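Local coordinates for protein alcohol dehydrogenase, zinc-containing (Thermotoga maritima, PDB 1VJ0) that probably acts as a zinc-dependent alcohol dehydrogenase, an oxidoreductase that holds two zinc ions, each bound by four side chains of the chain, at residues 79-84 with 100-106; 133-137 with 153-159; 288-294 with 316-322. One frame throughout, in Å; residues are numbered along the deposited sequence.

Contact 1. Residues 79-84 with 100-106; sequences GAGRVV and PGDLIVW
Antiparallel strand pairing in the GroES-like domain joins residues 79-84, which follow the zinc ligands His77 and Glu78, to residues 100-106. Gly81 and Ile104 form a hydrogen-bonded pair, Ile104 N to Gly81 O at 2.8 Å and Gly81 N back to Ile104 O at 3.1 Å. Ahead of strand 103-106, Val83 N donates a hydrogen bond to Asp102 O, and Gly101 N closes on Val83 O at 2.7 Å; Gly101 has a phi of 100°, which a side chain would tolerate poorly.

Trp106 leaves no room for a side chain on Gly79. Its CG sits between the backbone N and the carbonyl carbon (chi1 59°), folding the indole back along the partner strand. Gly79 C lies over one ring face, 3.6 Å from Trp106 CH2, whereas Gly81 N meets the edge at CZ3. A beta carbon on Gly79 would collide with CZ2. Ile153 and Leu155 also pack on the indole, and an alanine in its place would probably open a gap between them and the glycine backbone.

Farther along the strands, Val83 CG2 touches Ile104 CG2 at 4.0 Å, two branched side chains crossing at about a right angle. Arg82 is extended until it bends at chi3, its aliphatic part passing Gly101 and its NH1 in a salt bridge with Glu48. Arg82 NE donates to a water 2.8 Å away, which in turn donates to Gly101 O at 2.6 Å.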
loop_
_atom_site.group_PDB
_atom_site.type_symbol
_atom_site.label_atom_id
_atom_site.label_comp_id
_atom_site.label_asym_id
_atom_site.label_seq_id
_atom_site.Cartn_x
_atom_site.Cartn_y
_atom_site.Cartn_z
ATOM N N GLY A 79 6.367 -29.995 10.394
ATOM C CA GLY A 79 7.005 -31.125 9.786
ATOM C C GLY A 79 7.858 -30.887 8.547
ATOM O O GLY A 79 7.655 -29.935 7.783
ATOM N N ALA A 80 8.856 -31.739 8.394
ATOM C CA ALA A 80 9.640 -31.831 7.154
ATOM C C ALA A 80 9.872 -33.279 6.908
ATOM O O ALA A 80 9.997 -34.067 7.850
ATOM C CB ALA A 80 10.945 -31.097 7.280
ATOM N N GLY A 81 9.920 -33.667 5.647
ATOM C CA GLY A 81 10.205 -35.054 5.337
ATOM C C GLY A 81 10.547 -35.362 3.874
ATOM O O GLY A 81 10.954 -34.500 3.099
ATOM N N ARG A 82 10.397 -36.624 3.544
ATOM C CA ARG A 82 10.809 -37.185 2.305
ATOM C C ARG A 82 9.638 -37.857 1.629
ATOM O O ARG A 82 8.919 -38.661 2.252
ATOM C CB ARG A 82 11.907 -38.210 2.564
ATOM C CG ARG A 82 12.474 -38.819 1.307
ATOM C CD ARG A 82 13.446 -39.957 1.530
ATOM N NE ARG A 82 14.712 -39.490 2.115
ATOM C CZ ARG A 82 15.191 -39.856 3.313
ATOM N NH1 ARG A 82 14.544 -40.720 4.099
ATOM N NH2 ARG A 82 16.359 -39.352 3.730
ATOM N N VAL A 83 9.484 -37.568 0.344
ATOM C CA VAL A 83 8.389 -38.135 -0.454
ATOM C C VAL A 83 8.590 -39.639 -0.588
ATOM O O VAL A 83 9.656 -40.114 -1.006
ATOM C CB VAL A 83 8.264 -37.438 -1.860
ATOM C CG1 VAL A 83 7.199 -38.088 -2.682
ATOM C CG2 VAL A 83 7.928 -35.995 -1.692
ATOM N N VAL A 84 7.555 -40.404 -0.250
ATOM C CA VAL A 84 7.562 -41.838 -0.458
ATOM C C VAL A 84 6.808 -42.140 -1.741
ATOM O O VAL A 84 7.315 -42.831 -2.599
ATOM C CB VAL A 84 6.943 -42.632 0.750
ATOM C CG1 VAL A 84 6.920 -44.154 0.485
ATOM C CG2 VAL A 84 7.699 -42.328 2.023
ATOM N N PRO A 100 9.497 -39.709 -5.596
ATOM C CA PRO A 100 9.942 -40.433 -4.389
ATOM C C PRO A 100 11.384 -40.055 -4.064
ATOM O O PRO A 100 12.212 -39.974 -4.956
ATOM C CB PRO A 100 9.833 -41.916 -4.785
ATOM C CG PRO A 100 8.795 -41.931 -5.885
ATOM C CD PRO A 100 8.928 -40.610 -6.608
ATOM N N GLY A 101 11.669 -39.765 -2.817
ATOM C CA GLY A 101 13.024 -39.342 -2.461
ATOM C C GLY A 101 13.195 -37.833 -2.300
ATOM O O GLY A 101 14.175 -37.396 -1.668
ATOM N N ASP A 102 12.312 -37.017 -2.893
ATOM C CA ASP A 102 12.379 -35.571 -2.685
ATOM C C ASP A 102 12.208 -35.181 -1.222
ATOM O O ASP A 102 11.373 -35.750 -0.516
ATOM C CB ASP A 102 11.314 -34.825 -3.486
ATOM C CG ASP A 102 11.593 -34.823 -4.986
ATOM O OD1 ASP A 102 12.727 -35.105 -5.413
ATOM O OD2 ASP A 102 10.714 -34.561 -5.826
ATOM N N LEU A 103 12.964 -34.171 -0.790
ATOM C CA LEU A 103 12.784 -33.577 0.543
ATOM C C LEU A 103 11.837 -32.443 0.368
ATOM O O LEU A 103 11.936 -31.687 -0.612
ATOM C CB LEU A 103 14.109 -33.101 1.144
ATOM C CG LEU A 103 15.189 -34.185 1.285
ATOM C CD1 LEU A 103 16.497 -33.602 1.739
ATOM C CD2 LEU A 103 14.762 -35.289 2.240
ATOM N N ILE A 104 10.896 -32.333 1.298
ATOM C CA ILE A 104 9.897 -31.289 1.264
ATOM C C ILE A 104 9.570 -30.713 2.618
ATOM O O ILE A 104 9.761 -31.351 3.668
ATOM C CB ILE A 104 8.587 -31.814 0.584
ATOM C CG1 ILE A 104 7.913 -32.927 1.408
ATOM C CG2 ILE A 104 8.900 -32.255 -0.809
ATOM C CD1 ILE A 104 6.443 -33.225 0.959
ATOM N N VAL A 105 9.060 -29.489 2.579
ATOM C CA VAL A 105 8.308 -28.934 3.662
ATOM C C VAL A 105 6.969 -28.451 3.076
ATOM O O VAL A 105 6.787 -28.403 1.853
ATOM C CB VAL A 105 9.039 -27.793 4.394
ATOM C CG1 VAL A 105 10.241 -28.324 5.081
ATOM C CG2 VAL A 105 9.443 -26.658 3.423
ATOM N N TRP A 106 6.016 -28.161 3.958
ATOM C CA TRP A 106 4.685 -27.850 3.521
ATOM C C TRP A 106 3.973 -26.943 4.488
ATOM O O TRP A 106 4.287 -26.865 5.695
ATOM C CB TRP A 106 3.847 -29.139 3.309
ATOM C CG TRP A 106 3.719 -29.997 4.533
ATOM C CD1 TRP A 106 2.706 -29.957 5.456
ATOM C CD2 TRP A 106 4.618 -31.032 4.987
ATOM N NE1 TRP A 106 2.926 -30.881 6.441
ATOM C CE2 TRP A 106 4.093 -31.548 6.189
ATOM C CE3 TRP A 106 5.807 -31.559 4.505
ATOM C CZ2 TRP A 106 4.717 -32.566 6.907
ATOM C CZ3 TRP A 106 6.440 -32.566 5.227
ATOM C CH2 TRP A 106 5.886 -33.060 6.419
HETATM O O HOH W 1 4.659 -28.541 8.020
HETATM O O HOH W 2 15.995 -38.524 -0.128
#

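Contact 2. Residues 133-137 with 153-159; sequences YGINR and IVLDPET
Tyr133 OH donates to Thr159 OG1 at 2.7 Å and accepts from Asp156 N at 3.0 Å, with 152° at the hydrogen; both partners stand at the ring edge, near its plane. Thr159 OG1 continues the run of hydrogen bonds, donating to Asp156 O at 2.8 Å. A tyrosine suits this place because its hydroxyl can give and take at once while its ring stays buried. With CG anti to the carbonyl carbon (chi1 -61°), the ring is carried toward strand 152-155, where Leu155 CD2 makes a CH-pi contact over one face, 4.1 Å from the Tyr133 ring centroid. Ile153 CD1 comes obliquely to Tyr133 CD1 at 3.9 Å.

Alongside, Arg137 grips Asp156 end-on. Arg137 NH2 meets Asp156 OD2 at 2.7 Å on its syn side and Arg137 NH1 meets the same oxygen at 2.8 Å on the anti side, both tilted from the carboxylate plane although the oxygen lies in the guanidinium plane. The pair ties the loop after strand 131-132 to the end of a strand in the GroES-like domain's sheet. Tyr133 itself lies close to the zinc ligand His77, on which Ile135 packs.

Behind this first shell, a type I beta turn from Asp156 to Thr159 brings the two polar partners of Tyr133 together; Thr159 N also donates to Asp156 O. Ile110 packs against Tyr133, Asp156 and Thr159. Lys90 NZ also binds the turn, donating to Pro157 O and Thr159 O.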
loop_
_atom_site.group_PDB
_atom_site.type_symbol
_atom_site.label_atom_id
_atom_site.label_comp_id
_atom_site.label_asym_id
_atom_site.label_seq_id
_atom_site.Cartn_x
_atom_site.Cartn_y
_atom_site.Cartn_z
ATOM N N TYR A 133 -3.140 -29.998 9.773
ATOM C CA TYR A 133 -2.459 -31.208 10.250
ATOM C C TYR A 133 -2.134 -31.072 11.714
ATOM O O TYR A 133 -1.701 -30.013 12.168
ATOM C CB TYR A 133 -1.170 -31.518 9.445
ATOM C CG TYR A 133 -1.457 -31.755 7.967
ATOM C CD1 TYR A 133 -2.138 -32.885 7.543
ATOM C CD2 TYR A 133 -1.096 -30.809 7.013
ATOM C CE1 TYR A 133 -2.483 -33.085 6.192
ATOM C CE2 TYR A 133 -1.378 -31.032 5.665
ATOM C CZ TYR A 133 -2.073 -32.155 5.255
ATOM O OH TYR A 133 -2.362 -32.340 3.930
ATOM N N GLY A 134 -2.462 -32.118 12.457
ATOM C CA GLY A 134 -2.116 -32.222 13.870
ATOM C C GLY A 134 -2.919 -31.349 14.823
ATOM O O GLY A 134 -2.614 -31.346 16.027
ATOM N N ILE A 135 -3.938 -30.627 14.315
ATOM C CA ILE A 135 -4.787 -29.727 15.126
ATOM C C ILE A 135 -6.287 -30.088 15.036
ATOM O O ILE A 135 -6.917 -30.433 16.051
ATOM C CB ILE A 135 -4.506 -28.231 14.779
ATOM C CG1 ILE A 135 -3.012 -27.931 14.985
ATOM C CG2 ILE A 135 -5.368 -27.279 15.642
ATOM C CD1 ILE A 135 -2.671 -26.477 15.083
ATOM N N ASN A 136 -6.868 -30.038 13.841
ATOM C CA ASN A 136 -8.318 -30.305 13.719
ATOM C C ASN A 136 -8.617 -31.456 12.766
ATOM O O ASN A 136 -9.722 -31.606 12.287
ATOM C CB ASN A 136 -9.105 -29.022 13.350
ATOM C CG ASN A 136 -8.740 -28.423 11.986
ATOM O OD1 ASN A 136 -8.002 -29.001 11.175
ATOM N ND2 ASN A 136 -9.299 -27.224 11.725
ATOM N N ARG A 137 -7.604 -32.273 12.520
ATOM C CA ARG A 137 -7.677 -33.443 11.672
ATOM C C ARG A 137 -7.352 -34.672 12.505
ATOM O O ARG A 137 -6.189 -34.934 12.787
ATOM C CB ARG A 137 -6.654 -33.297 10.558
ATOM C CG ARG A 137 -6.914 -32.116 9.682
ATOM C CD ARG A 137 -6.116 -32.130 8.415
ATOM N NE ARG A 137 -6.726 -33.108 7.545
ATOM C CZ ARG A 137 -6.505 -33.201 6.267
ATOM N NH1 ARG A 137 -5.736 -32.313 5.678
ATOM N NH2 ARG A 137 -7.127 -34.142 5.565
ATOM N N ILE A 153 3.247 -39.148 7.220
ATOM C CA ILE A 153 2.019 -38.374 7.122
ATOM C C ILE A 153 1.499 -38.484 5.684
ATOM O O ILE A 153 2.284 -38.626 4.732
ATOM C CB ILE A 153 2.269 -36.880 7.529
ATOM C CG1 ILE A 153 0.953 -36.102 7.656
ATOM C CG2 ILE A 153 3.208 -36.206 6.513
ATOM C CD1 ILE A 153 1.140 -34.754 8.323
ATOM N N VAL A 154 0.176 -38.487 5.531
ATOM C CA VAL A 154 -0.443 -38.424 4.225
ATOM C C VAL A 154 -0.907 -36.994 3.982
ATOM O O VAL A 154 -1.736 -36.473 4.733
ATOM C CB VAL A 154 -1.661 -39.357 4.136
ATOM C CG1 VAL A 154 -2.340 -39.233 2.770
ATOM C CG2 VAL A 154 -1.229 -40.815 4.422
ATOM N N LEU A 155 -0.360 -36.348 2.958
ATOM C CA LEU A 155 -0.698 -34.959 2.628
ATOM C C LEU A 155 -1.733 -34.981 1.494
ATOM O O LEU A 155 -1.581 -35.704 0.500
ATOM C CB LEU A 155 0.560 -34.181 2.180
ATOM C CG LEU A 155 1.755 -34.068 3.106
ATOM C CD1 LEU A 155 2.744 -33.153 2.443
ATOM C CD2 LEU A 155 1.383 -33.512 4.448
ATOM N N ASP A 156 -2.810 -34.230 1.657
ATOM C CA ASP A 156 -3.825 -34.073 0.614
ATOM C C ASP A 156 -3.243 -33.357 -0.615
ATOM O O ASP A 156 -2.320 -32.590 -0.483
ATOM C CB ASP A 156 -4.956 -33.182 1.108
ATOM C CG ASP A 156 -5.920 -33.864 2.071
ATOM O OD1 ASP A 156 -6.393 -34.993 1.826
ATOM O OD2 ASP A 156 -6.295 -33.285 3.110
ATOM N N PRO A 157 -3.851 -33.525 -1.792
ATOM C CA PRO A 157 -3.366 -32.870 -3.018
ATOM C C PRO A 157 -3.380 -31.368 -2.912
ATOM O O PRO A 157 -2.584 -30.694 -3.546
ATOM C CB PRO A 157 -4.325 -33.390 -4.114
ATOM C CG PRO A 157 -5.537 -33.931 -3.396
ATOM C CD PRO A 157 -5.015 -34.387 -2.059
ATOM N N GLU A 158 -4.263 -30.835 -2.085
ATOM C CA GLU A 158 -4.409 -29.392 -1.932
ATOM C C GLU A 158 -3.294 -28.764 -1.094
ATOM O O GLU A 158 -3.205 -27.543 -1.013
ATOM C CB GLU A 158 -5.750 -29.076 -1.273
ATOM C CG GLU A 158 -6.928 -29.440 -2.135
ATOM C CD GLU A 158 -7.389 -30.862 -1.959
ATOM O OE1 GLU A 158 -6.821 -31.595 -1.144
ATOM O OE2 GLU A 158 -8.338 -31.239 -2.664
ATOM N N THR A 159 -2.496 -29.579 -0.412
ATOM C CA THR A 159 -1.394 -29.059 0.354
ATOM C C THR A 159 -0.371 -28.252 -0.504
ATOM O O THR A 159 0.130 -28.711 -1.567
ATOM C CB THR A 159 -0.598 -30.219 0.995
ATOM O OG1 THR A 159 -1.468 -31.099 1.716
ATOM C CG2 THR A 159 0.420 -29.684 2.000
#

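Contact 3. Residues 288-294 with 316-322; sequences LRRGGFY and LKNATFK
Tyr294 sets its CB over a face of the Phe321 ring, and the two rings cross obliquely, their planes 42° apart, with Tyr294 CD2 to Phe321 CE2 at 3.5 Å. Aromatic side chains suit this buried face: Phe308 meets Phe321 edge-to-face, and Tyr294 can still send its hydroxyl to Gln202. On the other face Phe293 has CG anti to its backbone N (chi1 -164°), which lays the ring beside its neighbours, Phe293 CE2 3.6 Å from Thr320 CG2 and CZ 3.8 Å from Lys322 CB. The polar ends of Thr320 and Lys322 turn to the second subunit, Thr320 OG1 to its Lys322 and Lys322 NZ to its Asn318.

Before the strands pair, the helix end, a Schellman motif at Asn318, offers Leu316 O to Arg290 and Lys317 O to Gly291 N. Arg290 grips Leu316 O side-on, NE at 2.9 Å and NH2 at 2.8 Å, with the oxygen in the guanidinium plane. Lys317 bends at chi3 and chi4 to bring its NZ 2.7 Å from Leu288 O. Gly291 is the third residue of a type II turn from Arg289 to Gly292, with positive phi, where a beta carbon would strike Arg289 NH1.

Thr320 N to Gly292 O starts the parallel ladder; Tyr294 N to Thr320 O and Lys322 N to Tyr294 O (the last 2.8 Å) continue it. Strand 320-323 ends a six-stranded parallel sheet of Rossmann type, extended antiparallel by the second subunit's strand.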
loop_
_atom_site.group_PDB
_atom_site.type_symbol
_atom_site.label_atom_id
_atom_site.label_comp_id
_atom_site.label_asym_id
_atom_site.label_seq_id
_atom_site.Cartn_x
_atom_site.Cartn_y
_atom_site.Cartn_z
ATOM N N LEU A 288 5.420 2.984 21.904
ATOM C CA LEU A 288 5.156 3.200 20.485
ATOM C C LEU A 288 5.216 4.715 20.143
ATOM O O LEU A 288 4.638 5.554 20.877
ATOM C CB LEU A 288 3.762 2.620 20.175
ATOM C CG LEU A 288 3.362 2.339 18.722
ATOM C CD1 LEU A 288 4.239 1.296 18.110
ATOM C CD2 LEU A 288 1.879 1.902 18.694
ATOM N N ARG A 289 5.910 5.079 19.053
ATOM C CA ARG A 289 5.865 6.456 18.634
ATOM C C ARG A 289 4.504 6.809 18.075
ATOM O O ARG A 289 3.677 5.938 17.714
ATOM C CB ARG A 289 6.913 6.787 17.598
ATOM C CG ARG A 289 6.742 6.198 16.208
ATOM C CD ARG A 289 7.497 7.067 15.151
ATOM N NE ARG A 289 7.561 6.463 13.819
ATOM C CZ ARG A 289 6.703 6.709 12.829
ATOM N NH1 ARG A 289 5.645 7.501 12.987
ATOM N NH2 ARG A 289 6.918 6.186 11.639
ATOM N N ARG A 290 4.268 8.093 18.076
ATOM C CA ARG A 290 3.151 8.663 17.320
ATOM C C ARG A 290 3.313 8.220 15.869
ATOM O O ARG A 290 4.362 8.430 15.301
ATOM C CB ARG A 290 3.172 10.161 17.441
ATOM C CG ARG A 290 2.716 10.615 18.796
ATOM C CD ARG A 290 2.475 12.077 18.850
ATOM N NE ARG A 290 1.064 12.389 18.652
ATOM C CZ ARG A 290 0.620 13.525 18.130
ATOM N NH1 ARG A 290 1.477 14.470 17.704
ATOM N NH2 ARG A 290 -0.689 13.730 18.000
ATOM N N GLY A 291 2.280 7.613 15.320
ATOM C CA GLY A 291 2.272 7.047 13.948
ATOM C C GLY A 291 2.795 5.622 13.875
ATOM O O GLY A 291 2.845 5.042 12.793
ATOM N N GLY A 292 3.182 5.066 15.026
ATOM C CA GLY A 292 3.737 3.730 15.139
ATOM C C GLY A 292 2.800 2.566 14.816
ATOM O O GLY A 292 1.546 2.729 14.765
ATOM N N PHE A 293 3.402 1.391 14.606
ATOM C CA PHE A 293 2.687 0.166 14.225
ATOM C C PHE A 293 2.929 -0.980 15.193
ATOM O O PHE A 293 4.042 -1.332 15.518
ATOM C CB PHE A 293 3.109 -0.187 12.788
ATOM C CG PHE A 293 2.226 -1.165 12.101
ATOM C CD1 PHE A 293 2.294 -2.495 12.419
ATOM C CD2 PHE A 293 1.413 -0.765 11.073
ATOM C CE1 PHE A 293 1.511 -3.417 11.760
ATOM C CE2 PHE A 293 0.653 -1.685 10.383
ATOM C CZ PHE A 293 0.703 -3.023 10.756
ATOM N N TYR A 294 1.863 -1.547 15.729
ATOM C CA TYR A 294 1.980 -2.570 16.740
ATOM C C TYR A 294 1.288 -3.843 16.232
ATOM O O TYR A 294 0.082 -3.876 16.170
ATOM C CB TYR A 294 1.284 -2.058 17.977
ATOM C CG TYR A 294 1.564 -2.722 19.304
ATOM C CD1 TYR A 294 2.281 -3.914 19.435
ATOM C CD2 TYR A 294 1.186 -2.074 20.445
ATOM C CE1 TYR A 294 2.517 -4.477 20.691
ATOM C CE2 TYR A 294 1.436 -2.622 21.700
ATOM C CZ TYR A 294 2.109 -3.824 21.810
ATOM O OH TYR A 294 2.361 -4.303 23.077
ATOM N N LEU A 316 -4.701 9.908 19.947
ATOM C CA LEU A 316 -3.652 10.926 20.034
ATOM C C LEU A 316 -2.338 10.405 19.403
ATOM O O LEU A 316 -1.546 11.162 18.769
ATOM C CB LEU A 316 -3.423 11.287 21.502
ATOM C CG LEU A 316 -2.416 12.406 21.732
ATOM C CD1 LEU A 316 -2.940 13.694 21.095
ATOM C CD2 LEU A 316 -2.221 12.594 23.236
ATOM N N LYS A 317 -2.094 9.120 19.589
ATOM C CA LYS A 317 -0.953 8.482 18.933
ATOM C C LYS A 317 -1.069 8.244 17.428
ATOM O O LYS A 317 -0.086 7.917 16.804
ATOM C CB LYS A 317 -0.635 7.155 19.634
ATOM C CG LYS A 317 0.772 7.063 19.951
ATOM C CD LYS A 317 1.131 5.791 20.652
ATOM C CE LYS A 317 1.268 6.002 22.137
ATOM N NZ LYS A 317 2.621 6.257 22.566
ATOM N N ASN A 318 -2.258 8.335 16.828
ATOM C CA ASN A 318 -2.455 7.933 15.447
ATOM C C ASN A 318 -1.796 6.551 15.185
ATOM O O ASN A 318 -1.119 6.328 14.161
ATOM C CB ASN A 318 -1.983 9.042 14.502
ATOM C CG ASN A 318 -2.610 8.979 13.114
ATOM O OD1 ASN A 318 -3.552 9.722 12.813
ATOM N ND2 ASN A 318 -2.046 8.137 12.236
ATOM N N ALA A 319 -2.009 5.635 16.140
ATOM C CA ALA A 319 -1.344 4.339 16.161
ATOM C C ALA A 319 -2.115 3.291 15.390
ATOM O O ALA A 319 -3.319 3.332 15.310
ATOM C CB ALA A 319 -1.166 3.846 17.628
ATOM N N THR A 320 -1.403 2.359 14.770
ATOM C CA THR A 320 -2.025 1.167 14.202
ATOM C C THR A 320 -1.749 -0.008 15.116
ATOM O O THR A 320 -0.572 -0.313 15.420
ATOM C CB THR A 320 -1.460 0.865 12.781
ATOM O OG1 THR A 320 -1.687 1.984 11.918
ATOM C CG2 THR A 320 -2.204 -0.267 12.099
ATOM N N PHE A 321 -2.809 -0.667 15.574
ATOM C CA PHE A 321 -2.710 -1.967 16.264
ATOM C C PHE A 321 -3.275 -2.998 15.322
ATOM O O PHE A 321 -4.411 -2.830 14.783
ATOM C CB PHE A 321 -3.543 -2.018 17.559
ATOM C CG PHE A 321 -2.948 -1.192 18.731
ATOM C CD1 PHE A 321 -2.835 0.180 18.646
ATOM C CD2 PHE A 321 -2.608 -1.801 19.934
ATOM C CE1 PHE A 321 -2.335 0.935 19.731
ATOM C CE2 PHE A 321 -2.074 -1.053 20.977
ATOM C CZ PHE A 321 -1.958 0.303 20.883
ATOM N N LYS A 322 -2.494 -4.014 15.029
ATOM C CA LYS A 322 -2.898 -4.981 14.016
ATOM C C LYS A 322 -2.781 -6.373 14.599
ATOM O O LYS A 322 -1.681 -6.789 14.898
ATOM C CB LYS A 322 -1.953 -4.857 12.814
ATOM C CG LYS A 322 -2.122 -5.871 11.703
ATOM C CD LYS A 322 -3.367 -5.572 10.897
ATOM C CE LYS A 322 -3.973 -6.808 10.294
ATOM N NZ LYS A 322 -5.397 -6.587 9.826
HETATM O O HOH W 3 0.388 6.670 11.046
#

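How the contacts relate
From the N terminus, contact 1 closes first, a short loop of 15 residues between residues 79-84 and 100-106. Contact 2 closes another loop of 15 residues, bringing the segment after strand 131-132 onto residues 153-159. The loops follow one another without nesting or crossing, yet contacts 1 and 2 meet: Trp106 and Ile104 of contact 1 reach into contact 2, where Trp106 also touches Thr159, and both contacts reach the same mixed sheet of the GroES-like domain. Contact 3 lies on the opposite side of the chain's centre, about 42 Å from contact 1 between centres, and closes a longer loop that contains helix 310-315, in the nucleotide-binding-type domain.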